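Local coordinates for protein glycosyl hydrolase (PDB 3QC2) that belongs to the glycosyl hydrolases, enzymes of carbohydrate chemistry, and has a fold consistent with the five-bladed beta-propeller of its clan, at residues M136-W141 with R147-T152; V211-S216 with T223-I228. One frame throughout, in Å; residues are numbered along the deposited sequence.

Overall arrangement
Two beta hairpins, met one after the other along the chain, illustrate how a propeller-like fold is assembled from local antiparallel units. From the N terminus, strand 120-128 leads into strand 134-141, and contact 1 closes the short loop between this strand and strand 146-153, the two inner strands of a four-stranded sheet. The chain then enters the next sheet, where contact 2 closes the turn between strand 212-216 and the short strand 222-224. The hairpins are in series, neither nested nor crossed. Contact 1 and contact 2 have centres about 17 Å apart and nearest atoms about 7 Å apart. Between them runs strand 201-206, whose Met204 and Trp206 receive side chains from both.

Contact 1 of 2, residues M136-W141 with R147-T152; sequences MMYTQW and RLAVAT
Ala149 CB sits over one face of the Tyr138 ring, 4.1 Å from its centroid, in a CH-pi contact displaced toward the rim. Tyr138 chi1 of 70° turns the ring back across the partner strand, where CE1 also meets Ala151 CB at 3.8 Å. Gln140 reaches the same methyl from another direction, its CD 3.5 Å from Ala149 CB. On the opposite face of the hairpin, Met137, a selenomethionine, folds along Val150, with SE 3.7 Å from CG2. Between the two faces, six backbone hydrogen bonds join the strands in an antiparallel ladder, strongly twisted, with the strand axes 129° apart; the one from Ala149 N to Tyr138 O measures 2.7 Å. A water ties Tyr138 OH (2.8 Å) to Val150 O (2.7 Å) at the ring's far end. In the second shell, Glu116 OE2 bonds both Tyr138 OH and Gln140 NE2, which probably holds in place the two groups that meet the Ala149 methyl, while the buried Gln140 OE1 finds no partner. Phe105 meets the tyrosine ring edge-to-face. Strands 120-128 and 160-164 flank the hairpin and complete the four-stranded sheet, and Met137 and Leu148 pack on Met204 of strand 201-206.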
loop_
_atom_site.group_PDB
_atom_site.type_symbol
_atom_site.label_atom_id
_atom_site.label_comp_id
_atom_site.label_asym_id
_atom_site.label_seq_id
_atom_site.Cartn_x
_atom_site.Cartn_y
_atom_site.Cartn_z
HETATM N N MSE A 136 -8.745 -0.576 -7.560
HETATM C CA MSE A 136 -7.678 0.215 -6.990
HETATM C C MSE A 136 -8.168 1.157 -5.925
HETATM O O MSE A 136 -9.078 1.943 -6.157
HETATM C CB MSE A 136 -6.987 1.041 -8.067
HETATM C CG MSE A 136 -6.024 2.105 -7.507
HETATM SE SE MSE A 136 -5.211 3.150 -8.886
HETATM C CE MSE A 136 -4.091 1.808 -9.575
HETATM N N MSE A 137 -7.545 1.073 -4.756
HETATM C CA MSE A 137 -7.797 1.984 -3.660
HETATM C C MSE A 137 -6.591 2.906 -3.647
HETATM O O MSE A 137 -5.454 2.432 -3.515
HETATM C CB MSE A 137 -7.878 1.236 -2.341
HETATM C CG MSE A 137 -9.017 0.202 -2.252
HETATM SE SE MSE A 137 -10.784 1.010 -2.393
HETATM C CE MSE A 137 -10.654 2.276 -1.035
ATOM N N TYR A 138 -6.817 4.209 -3.806
ATOM C CA TYR A 138 -5.711 5.192 -3.822
ATOM C C TYR A 138 -6.116 6.481 -3.150
ATOM O O TYR A 138 -7.291 6.680 -2.833
ATOM C CB TYR A 138 -5.288 5.486 -5.245
ATOM C CG TYR A 138 -6.300 6.280 -6.050
ATOM C CD1 TYR A 138 -7.420 5.658 -6.614
ATOM C CD2 TYR A 138 -6.125 7.646 -6.272
ATOM C CE1 TYR A 138 -8.354 6.385 -7.380
ATOM C CE2 TYR A 138 -7.063 8.394 -7.035
ATOM C CZ TYR A 138 -8.169 7.750 -7.581
ATOM O OH TYR A 138 -9.072 8.453 -8.319
ATOM N N THR A 139 -5.145 7.370 -2.965
ATOM C CA THR A 139 -5.380 8.638 -2.333
ATOM C C THR A 139 -5.480 9.779 -3.338
ATOM O O THR A 139 -4.604 9.949 -4.188
ATOM C CB THR A 139 -4.228 9.015 -1.354
ATOM O OG1 THR A 139 -3.984 7.943 -0.434
ATOM C CG2 THR A 139 -4.581 10.307 -0.588
ATOM N N GLN A 140 -6.553 10.559 -3.227
ATOM C CA GLN A 140 -6.738 11.766 -4.027
ATOM C C GLN A 140 -6.121 12.901 -3.217
ATOM O O GLN A 140 -6.401 13.025 -2.015
ATOM C CB GLN A 140 -8.226 12.033 -4.283
ATOM C CG GLN A 140 -8.884 10.992 -5.181
ATOM C CD GLN A 140 -10.336 11.278 -5.444
ATOM O OE1 GLN A 140 -11.119 11.527 -4.511
ATOM N NE2 GLN A 140 -10.725 11.222 -6.710
ATOM N N TRP A 141 -5.284 13.726 -3.851
ATOM C CA TRP A 141 -4.610 14.813 -3.136
ATOM C C TRP A 141 -4.680 16.130 -3.902
ATOM O O TRP A 141 -4.267 16.217 -5.058
ATOM C CB TRP A 141 -3.160 14.396 -2.816
ATOM C CG TRP A 141 -2.320 15.386 -1.931
ATOM C CD1 TRP A 141 -1.047 15.824 -2.183
ATOM C CD2 TRP A 141 -2.722 16.024 -0.697
ATOM N NE1 TRP A 141 -0.626 16.676 -1.185
ATOM C CE2 TRP A 141 -1.630 16.823 -0.265
ATOM C CE3 TRP A 141 -3.888 15.997 0.079
ATOM C CZ2 TRP A 141 -1.668 17.595 0.922
ATOM C CZ3 TRP A 141 -3.931 16.772 1.272
ATOM C CH2 TRP A 141 -2.822 17.559 1.669
ATOM N N ARG A 147 -8.178 11.933 0.290
ATOM C CA ARG A 147 -9.348 11.060 0.282
ATOM C C ARG A 147 -9.046 9.694 -0.309
ATOM O O ARG A 147 -8.370 9.586 -1.325
ATOM C CB ARG A 147 -10.488 11.700 -0.518
ATOM C CG ARG A 147 -11.120 12.913 0.126
ATOM C CD ARG A 147 -12.296 13.392 -0.709
ATOM N NE ARG A 147 -13.023 14.515 -0.110
ATOM C CZ ARG A 147 -12.664 15.805 -0.209
ATOM N NH1 ARG A 147 -11.556 16.164 -0.864
ATOM N NH2 ARG A 147 -13.407 16.736 0.368
ATOM N N LEU A 148 -9.554 8.651 0.346
ATOM C CA LEU A 148 -9.421 7.297 -0.157
ATOM C C LEU A 148 -10.460 7.174 -1.244
ATOM O O LEU A 148 -11.664 7.398 -0.998
ATOM C CB LEU A 148 -9.661 6.279 0.946
ATOM C CG LEU A 148 -9.584 4.813 0.524
ATOM C CD1 LEU A 148 -8.222 4.472 -0.168
ATOM C CD2 LEU A 148 -9.859 3.886 1.721
ATOM N N ALA A 149 -10.006 6.848 -2.451
ATOM C CA ALA A 149 -10.888 6.766 -3.619
ATOM C C ALA A 149 -10.757 5.441 -4.332
ATOM O O ALA A 149 -9.824 4.681 -4.086
ATOM C CB ALA A 149 -10.591 7.921 -4.587
ATOM N N VAL A 150 -11.691 5.191 -5.247
ATOM C CA VAL A 150 -11.745 3.956 -5.984
ATOM C C VAL A 150 -11.636 4.151 -7.494
ATOM O O VAL A 150 -12.167 5.120 -8.054
ATOM C CB VAL A 150 -13.077 3.203 -5.682
ATOM C CG1 VAL A 150 -13.075 1.821 -6.349
ATOM C CG2 VAL A 150 -13.278 3.067 -4.178
ATOM N N ALA A 151 -10.933 3.215 -8.140
ATOM C CA ALA A 151 -10.787 3.180 -9.600
ATOM C C ALA A 151 -10.810 1.711 -10.042
ATOM O O ALA A 151 -10.185 0.881 -9.411
ATOM C CB ALA A 151 -9.496 3.848 -10.032
ATOM N N THR A 152 -11.548 1.394 -11.107
ATOM C CA THR A 152 -11.617 0.004 -11.604
ATOM C C THR A 152 -11.071 -0.127 -13.012
ATOM O O THR A 152 -11.100 0.818 -13.799
ATOM C CB THR A 152 -13.054 -0.570 -11.576
ATOM O OG1 THR A 152 -13.943 0.307 -12.286
ATOM C CG2 THR A 152 -13.533 -0.727 -10.160
HETATM O O HOH W 1 -11.759 7.824 -8.116
#

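Contact 2 of 2, residues V211-S216 with T223-I228; sequences VFAATS and TPIVNI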
loop_
_atom_site.group_PDB
_atom_site.type_symbol
_atom_site.label_atom_id
_atom_site.label_comp_id
_atom_site.label_asym_id
_atom_site.label_seq_id
_atom_site.Cartn_x
_atom_site.Cartn_y
_atom_site.Cartn_z
ATOM N N VAL A 211 -6.321 1.727 12.580
ATOM C CA VAL A 211 -6.823 0.767 11.641
ATOM C C VAL A 211 -8.325 0.737 11.816
ATOM O O VAL A 211 -8.834 0.396 12.889
ATOM C CB VAL A 211 -6.227 -0.610 11.834
ATOM C CG1 VAL A 211 -6.876 -1.627 10.836
ATOM C CG2 VAL A 211 -4.712 -0.553 11.644
ATOM N N PHE A 212 -9.025 1.159 10.775
ATOM C CA PHE A 212 -10.466 1.167 10.735
ATOM C C PHE A 212 -10.913 0.045 9.783
ATOM O O PHE A 212 -10.094 -0.737 9.312
ATOM C CB PHE A 212 -10.981 2.511 10.184
ATOM C CG PHE A 212 -10.553 3.728 10.981
ATOM C CD1 PHE A 212 -11.225 4.082 12.166
ATOM C CD2 PHE A 212 -9.524 4.552 10.522
ATOM C CE1 PHE A 212 -10.847 5.235 12.900
ATOM C CE2 PHE A 212 -9.135 5.714 11.247
ATOM C CZ PHE A 212 -9.795 6.054 12.429
ATOM N N ALA A 213 -12.206 -0.029 9.510
ATOM C CA ALA A 213 -12.728 -1.010 8.560
ATOM C C ALA A 213 -13.935 -0.451 7.835
ATOM O O ALA A 213 -14.508 0.577 8.241
ATOM C CB ALA A 213 -13.072 -2.301 9.252
ATOM N N ALA A 214 -14.308 -1.122 6.748
ATOM C CA ALA A 214 -15.446 -0.720 5.932
ATOM C C ALA A 214 -15.956 -1.899 5.118
ATOM O O ALA A 214 -15.228 -2.858 4.878
ATOM C CB ALA A 214 -15.056 0.427 5.012
ATOM N N THR A 215 -17.214 -1.822 4.710
ATOM C CA THR A 215 -17.833 -2.877 3.926
ATOM C C THR A 215 -18.454 -2.298 2.667
ATOM O O THR A 215 -18.637 -1.079 2.559
ATOM C CB THR A 215 -18.942 -3.592 4.718
ATOM O OG1 THR A 215 -20.049 -2.702 4.914
ATOM C CG2 THR A 215 -18.414 -4.089 6.074
ATOM N N SER A 216 -18.785 -3.173 1.717
ATOM C CA SER A 216 -19.413 -2.746 0.467
ATOM C C SER A 216 -20.166 -3.885 -0.214
ATOM O O SER A 216 -19.844 -5.055 -0.031
ATOM C CB SER A 216 -18.364 -2.179 -0.490
ATOM O OG SER A 216 -18.962 -1.703 -1.679
ATOM N N THR A 223 -18.930 1.685 3.038
ATOM C CA THR A 223 -19.559 2.180 4.254
ATOM C C THR A 223 -18.641 1.853 5.446
ATOM O O THR A 223 -18.422 0.682 5.752
ATOM C CB THR A 223 -20.940 1.516 4.471
ATOM O OG1 THR A 223 -21.755 1.711 3.309
ATOM C CG2 THR A 223 -21.643 2.101 5.695
ATOM N N PRO A 224 -18.092 2.892 6.115
ATOM C CA PRO A 224 -17.205 2.619 7.257
ATOM C C PRO A 224 -17.933 1.949 8.406
ATOM O O PRO A 224 -19.127 2.186 8.605
ATOM C CB PRO A 224 -16.727 4.027 7.694
ATOM C CG PRO A 224 -17.133 4.946 6.629
ATOM C CD PRO A 224 -18.289 4.336 5.910
ATOM N N ILE A 225 -17.225 1.098 9.144
ATOM C CA ILE A 225 -17.793 0.426 10.308
ATOM C C ILE A 225 -17.787 1.448 11.406
ATOM O O ILE A 225 -16.754 2.058 11.698
ATOM C CB ILE A 225 -17.006 -0.836 10.674
ATOM C CG1 ILE A 225 -17.186 -1.871 9.550
ATOM C CG2 ILE A 225 -17.488 -1.417 12.009
ATOM C CD1 ILE A 225 -16.487 -3.170 9.784
ATOM N N VAL A 226 -18.943 1.661 12.004
ATOM C CA VAL A 226 -19.085 2.701 13.000
ATOM C C VAL A 226 -19.612 2.200 14.336
ATOM O O VAL A 226 -20.188 1.127 14.431
ATOM C CB VAL A 226 -20.018 3.847 12.463
ATOM C CG1 VAL A 226 -19.419 4.468 11.212
ATOM C CG2 VAL A 226 -21.421 3.318 12.172
ATOM N N ASN A 227 -19.385 3.008 15.363
ATOM C CA ASN A 227 -19.832 2.730 16.713
ATOM C C ASN A 227 -21.312 3.076 16.878
ATOM O O ASN A 227 -21.955 3.573 15.941
ATOM C CB ASN A 227 -18.999 3.553 17.710
ATOM C CG ASN A 227 -17.547 3.088 17.796
ATOM O OD1 ASN A 227 -17.277 1.912 17.994
ATOM N ND2 ASN A 227 -16.616 4.025 17.678
ATOM N N ILE A 228 -21.845 2.822 18.074
ATOM C CA ILE A 228 -23.249 3.128 18.397
ATOM C C ILE A 228 -23.563 4.609 18.121
ATOM O O ILE A 228 -24.632 4.929 17.600
ATOM C CB ILE A 228 -23.582 2.818 19.899
ATOM C CG1 ILE A 228 -23.344 1.333 20.230
ATOM C CG2 ILE A 228 -25.049 3.189 20.223
ATOM C CD1 ILE A 228 -23.412 1.004 21.732
HETATM O O HOH W 2 -14.019 1.298 11.317
#
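Ala214 and Pro224 bring their CA atoms within 4.0 Å of each other at the heart of a beta hairpin, an antiparallel pair at one end of its sheet. They form a non-hydrogen-bonded pair, a position that suits proline: the backbone N there faces away from the partner strand, so its lack of a proton costs the ladder nothing. Ala214 CB lies 3.8 Å from Pro224 CA, and on this face the methyl also packs on Met204 and Trp206 of strand 201-206, the next strand inward, while the proline meets Ala169 of helix 169-172.

Toward the turn the pairing is regular. Thr215 and Thr223 exchange two backbone hydrogen bonds, of 2.8 Å from Thr223 N to Thr215 O and 3.0 Å from Thr215 N to Thr223 O. Both threonines are partly exposed, and their side chains share the other face without close contact. Past them, Ser216 OG braces the turn through His221 O and Asp218 N.

The other end illustrates how a hairpin opens. Ile225 N still bonds Ala213 O at 2.9 Å, with an almost straight N-H, yet the donor stands 40° out of the carbonyl plane as the backbones begin to diverge. The isoleucine side chain adds apolar contact here: chi1 of -67° sets CG1 anti to the carbonyl carbon, and the extended chain beyond lays CD1 3.6 Å from Ala213 CB; the same side chain touches Phe203 of strand 201-206. After Ile225 the segment leaves its partner altogether. The return bond that would complete the Ala213-Ile225 pair is replaced by a water, wedged between the parting strands 2.9 Å from Ala213 N and 2.9 Å from Ile225 O.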